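Local coordinates for putative ATP-grasp superfamily protein (Archaeoglobus fulgidus, PDB 3DF7), which is of unknown function but, as a putative member of the ATP-grasp superfamily, probably binds ATP, at residues F28-D33 / P252-S257; F9-E14 / P47-L52. All coordinates share one frame; numbering follows the deposited sequence.

Interaction 1 (F28-D33 / P252-S257)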
# COMPACT_ATOMS: atom_id res chain seq x y z
N PHE A 28 -0.64 4.03 9.73
CA PHE A 28 -1.51 3.74 10.87
C PHE A 28 -2.12 5.04 11.41
O PHE A 28 -3.32 5.10 11.68
CB PHE A 28 -0.73 3.05 12.00
CG PHE A 28 -1.59 2.66 13.17
CD1 PHE A 28 -2.33 1.48 13.15
CD2 PHE A 28 -1.68 3.49 14.29
CE1 PHE A 28 -3.15 1.13 14.22
CE2 PHE A 28 -2.51 3.15 15.37
CZ PHE A 28 -3.24 1.96 15.33
N LYS A 29 -1.28 6.06 11.57
CA LYS A 29 -1.75 7.35 12.07
C LYS A 29 -2.83 7.89 11.14
O LYS A 29 -3.90 8.32 11.57
CB LYS A 29 -0.58 8.34 12.15
CG LYS A 29 -0.94 9.72 12.68
CD LYS A 29 0.24 10.69 12.54
CE LYS A 29 -0.03 12.02 13.22
NZ LYS A 29 -1.32 12.63 12.79
N SER A 30 -2.54 7.85 9.84
CA SER A 30 -3.47 8.34 8.83
C SER A 30 -4.78 7.56 8.85
O SER A 30 -5.86 8.14 8.74
CB SER A 30 -2.83 8.27 7.44
OG SER A 30 -3.75 8.67 6.44
N ALA A 31 -4.68 6.24 8.98
CA ALA A 31 -5.87 5.38 9.02
C ALA A 31 -6.65 5.60 10.31
O ALA A 31 -7.88 5.62 10.30
CB ALA A 31 -5.46 3.91 8.90
N PHE A 32 -5.94 5.77 11.41
CA PHE A 32 -6.57 6.00 12.71
C PHE A 32 -7.38 7.30 12.67
O PHE A 32 -8.56 7.32 13.05
CB PHE A 32 -5.49 6.10 13.80
CG PHE A 32 -6.04 6.28 15.18
CD1 PHE A 32 -6.44 5.18 15.93
CD2 PHE A 32 -6.19 7.55 15.73
CE1 PHE A 32 -6.97 5.33 17.21
CE2 PHE A 32 -6.72 7.72 17.01
CZ PHE A 32 -7.12 6.60 17.75
N ASP A 33 -6.76 8.38 12.20
CA ASP A 33 -7.42 9.68 12.14
C ASP A 33 -8.56 9.73 11.13
O ASP A 33 -9.49 10.53 11.26
CB ASP A 33 -6.41 10.78 11.82
CG ASP A 33 -5.40 10.99 12.94
OD1 ASP A 33 -5.74 10.72 14.11
OD2 ASP A 33 -4.27 11.43 12.65
N PRO A 252 1.10 6.58 -0.11
CA PRO A 252 0.50 7.80 -0.67
C PRO A 252 -0.80 8.23 0.04
O PRO A 252 -1.21 9.39 -0.04
CB PRO A 252 0.27 7.43 -2.13
CG PRO A 252 1.42 6.51 -2.42
CD PRO A 252 1.43 5.62 -1.19
N VAL A 253 -1.43 7.29 0.73
CA VAL A 253 -2.67 7.57 1.44
C VAL A 253 -2.50 8.63 2.53
O VAL A 253 -3.43 9.37 2.83
CB VAL A 253 -3.24 6.28 2.10
CG1 VAL A 253 -2.43 5.91 3.35
CG2 VAL A 253 -4.69 6.47 2.44
N VAL A 254 -1.31 8.71 3.12
CA VAL A 254 -1.08 9.69 4.18
C VAL A 254 -1.27 11.13 3.70
O VAL A 254 -1.56 12.01 4.50
CB VAL A 254 0.34 9.54 4.80
CG1 VAL A 254 0.55 8.10 5.26
CG2 VAL A 254 1.41 9.96 3.80
N ALA A 255 -1.11 11.36 2.40
CA ALA A 255 -1.25 12.71 1.86
C ALA A 255 -2.68 13.11 1.50
O ALA A 255 -2.94 14.28 1.22
CB ALA A 255 -0.36 12.86 0.63
N PHE A 256 -3.61 12.17 1.53
CA PHE A 256 -4.99 12.47 1.14
C PHE A 256 -5.68 13.64 1.86
O PHE A 256 -6.29 14.48 1.20
CB PHE A 256 -5.85 11.20 1.24
CG PHE A 256 -5.53 10.16 0.19
CD1 PHE A 256 -4.45 10.32 -0.68
CD2 PHE A 256 -6.33 9.02 0.07
CE1 PHE A 256 -4.17 9.35 -1.66
CE2 PHE A 256 -6.05 8.05 -0.90
CZ PHE A 256 -4.97 8.22 -1.77
N SER A 257 -5.58 13.71 3.18
CA SER A 257 -6.22 14.81 3.91
C SER A 257 -5.76 16.19 3.44
O SER A 257 -6.58 17.06 3.16
CB SER A 257 -5.99 14.69 5.41
OG SER A 257 -6.75 13.63 5.95
O HOH W 1 -5.96 9.20 4.30
O HOH W 2 -3.12 11.51 6.85

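Interaction 2 (F9-E14 / P47-L52)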
# COMPACT_ATOMS: atom_id res chain seq x y z
N PHE A 9 1.40 -3.49 11.01
CA PHE A 9 2.54 -4.25 11.52
C PHE A 9 3.67 -3.51 12.24
O PHE A 9 4.06 -3.91 13.33
CB PHE A 9 3.14 -5.11 10.40
CG PHE A 9 4.02 -6.22 10.90
CD1 PHE A 9 3.49 -7.27 11.65
CD2 PHE A 9 5.39 -6.21 10.64
CE1 PHE A 9 4.30 -8.30 12.13
CE2 PHE A 9 6.21 -7.23 11.11
CZ PHE A 9 5.67 -8.28 11.86
N ALA A 10 4.21 -2.45 11.64
CA ALA A 10 5.30 -1.72 12.28
C ALA A 10 4.88 -1.04 13.58
O ALA A 10 5.65 -0.99 14.54
CB ALA A 10 5.88 -0.68 11.32
N THR A 11 3.66 -0.53 13.61
CA THR A 11 3.14 0.19 14.78
C THR A 11 2.60 -0.70 15.89
O THR A 11 2.70 -0.36 17.07
CB THR A 11 2.02 1.17 14.34
OG1 THR A 11 2.49 1.99 13.27
CG2 THR A 11 1.58 2.05 15.50
N CYS A 12 2.07 -1.86 15.52
CA CYS A 12 1.45 -2.77 16.49
C CYS A 12 2.02 -4.18 16.58
O CYS A 12 1.69 -4.92 17.51
CB CYS A 12 -0.04 -2.89 16.16
SG CYS A 12 -0.82 -1.35 15.56
N GLY A 13 2.86 -4.57 15.62
CA GLY A 13 3.39 -5.92 15.63
C GLY A 13 4.82 -6.08 16.11
O GLY A 13 5.15 -5.72 17.24
N GLU A 14 5.65 -6.64 15.24
CA GLU A 14 7.06 -6.86 15.54
C GLU A 14 7.86 -5.62 15.19
O GLU A 14 7.43 -4.79 14.39
CB GLU A 14 7.59 -8.05 14.72
CG GLU A 14 6.96 -9.39 15.06
CD GLU A 14 7.49 -9.97 16.37
OE1 GLU A 14 8.72 -10.17 16.47
OE2 GLU A 14 6.68 -10.21 17.29
N PRO A 47 4.78 -0.66 22.68
CA PRO A 47 5.17 0.28 23.73
C PRO A 47 5.78 1.59 23.23
O PRO A 47 5.45 2.66 23.72
CB PRO A 47 6.15 -0.53 24.57
CG PRO A 47 5.63 -1.92 24.44
CD PRO A 47 5.30 -2.01 22.97
N GLU A 48 6.68 1.49 22.25
CA GLU A 48 7.35 2.67 21.70
C GLU A 48 6.43 3.76 21.17
O GLU A 48 6.84 4.91 21.00
CB GLU A 48 8.31 2.27 20.57
CG GLU A 48 9.30 1.17 20.93
CD GLU A 48 8.65 -0.20 21.00
OE1 GLU A 48 7.92 -0.56 20.05
OE2 GLU A 48 8.87 -0.92 22.00
N PHE A 49 5.17 3.41 20.90
CA PHE A 49 4.23 4.39 20.36
C PHE A 49 3.06 4.66 21.30
O PHE A 49 2.05 5.22 20.88
CB PHE A 49 3.70 3.90 19.01
CG PHE A 49 4.78 3.56 18.03
CD1 PHE A 49 5.66 4.53 17.57
CD2 PHE A 49 4.91 2.25 17.55
CE1 PHE A 49 6.66 4.22 16.65
CE2 PHE A 49 5.91 1.93 16.63
CZ PHE A 49 6.78 2.91 16.18
N SER A 50 3.21 4.26 22.56
CA SER A 50 2.16 4.45 23.54
C SER A 50 1.73 5.90 23.73
O SER A 50 0.59 6.18 24.07
CB SER A 50 2.60 3.88 24.89
OG SER A 50 3.73 4.56 25.39
N CYS A 51 2.66 6.83 23.50
CA CYS A 51 2.39 8.26 23.66
C CYS A 51 1.71 8.92 22.46
O CYS A 51 1.28 10.07 22.55
CB CYS A 51 3.70 9.00 23.93
SG CYS A 51 4.86 8.97 22.54
N LEU A 52 1.60 8.19 21.35
CA LEU A 52 1.02 8.75 20.14
C LEU A 52 -0.45 8.44 19.88
O LEU A 52 -1.10 9.14 19.12
CB LEU A 52 1.83 8.28 18.92
CG LEU A 52 3.34 8.51 18.92
CD1 LEU A 52 3.93 7.92 17.64
CD2 LEU A 52 3.65 10.00 19.01

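Interaction 1 (F28-D33 / P252-S257)
Ser30 meets Val253 and Val254 across a small buried contact. Its OG sits 3.6 Å from CA of Val254, and its CB lies 4.0 Å from CG1 of the same valine. CG1 of Val254 is the methyl that faces the serine, set beside its own backbone N. Ser30 OG is anti to the backbone N (chi1 177°), which extends it from the helix toward the valines. No direct hydrogen bond joins the segments. Instead, two waters bridge them. One is 3.1 Å from Ser30 OG and donates to Val253 O. The other is 2.9 Å from Ser30 OG and donates to Val254 O. Val253 O also accepts the backbone N-H of Phe256 at 3.1 Å, so it serves both the turn and the water.

The contact joins helix 18-35, which packs on strand 3-8 of the N-terminal parallel sheet, to the chain that follows strand 240-246 of the antiparallel sheet in the ATP-grasp part.

Farther out, Val254 leans on Val281 of strand 279-285, and Tyr291 touches Ser30 and Lys29. Within the helix, Lys29 NZ makes a salt bridge to Asp33 OD2 at 3.2 Å. Asp33 OD1 has a second partner in Lys36.

Interaction 2 (F9-E14 / P47-L52)
Thr11 and Phe49 are the backbone positions closest across this contact, with CA atoms 7.1 Å apart. Residues 9-12 form a short helix. The N-H of Gly13 closes it with a 2.7 Å bond to Phe9 O, and at Gly13 the chain leaves helical geometry. The other segment begins as a 3-10 turn at Pro47 and Glu48. Ser50 N bonds to Pro47 O at 3.0 Å, and Leu52 N reaches Phe49 O at the same distance.

The Phe49 ring makes the contact. CG lies beside the backbone N (chi1 -53°) and anti to the carbonyl carbon, which carries the ring from the turn toward the helix. Two helix carbonyl oxygens meet the ring at its edge, near its plane. Phe49 CD2 is 3.5 Å from Thr11 O, and Phe49 CE2 is 3.6 Å from Ala10 O. Such an edge, with its slightly positive C-H groups, is probably a favourable neighbour for carbonyl oxygens. Thr11 adds its methyl, with CG2 3.9 Å from Phe49 CD2. The threonine side chain crosses the phenyl group at about a right angle.

Leu25 of helix 18-35 touches both Thr11 and Phe49. At the start of the short helix, the Glu8 carboxylate bonds to the backbone N of Ala10 and of Thr11. Arg46 reaches Gly13 O through NH1 and is also paired by a backbone bond with Thr11. An acetate ion, probably from the crystallisation liquor, lies about 5 Å from the Ala10 side chain.

Strands 3-8 and 40-42 are parallel neighbours linked through helix 18-35, a beta-alpha-beta unit. The contact brings together the chain leaving the ends of both strands. Such loops at the C-terminal edge of a parallel sheet are typical of Rossmann-like domains, consistent with the pre-ATP-grasp family.

Overall arrangement
Both contacts are buried, but the centre of interaction 1 is about 11 Å from the centre of the chain, that of interaction 2 about 19 Å. Interaction 1 spans two parts of the fold, joining the N-terminal parallel-sheet region to the ATP-grasp part. Interaction 2 stays within the parallel-sheet region. Helix 18-35 takes part in one and borders the other, and the segments alternate along the chain. The two contacts touch directly: Phe28 CB is 3.6 Å from Thr11 OG1, and Phe28 CE1 is 3.7 Å from Cys12 SG. Their chemistry differs. Water mediates between a serine and backbone carbonyls in the first, whereas an aromatic edge meets helix carbonyls directly in the second.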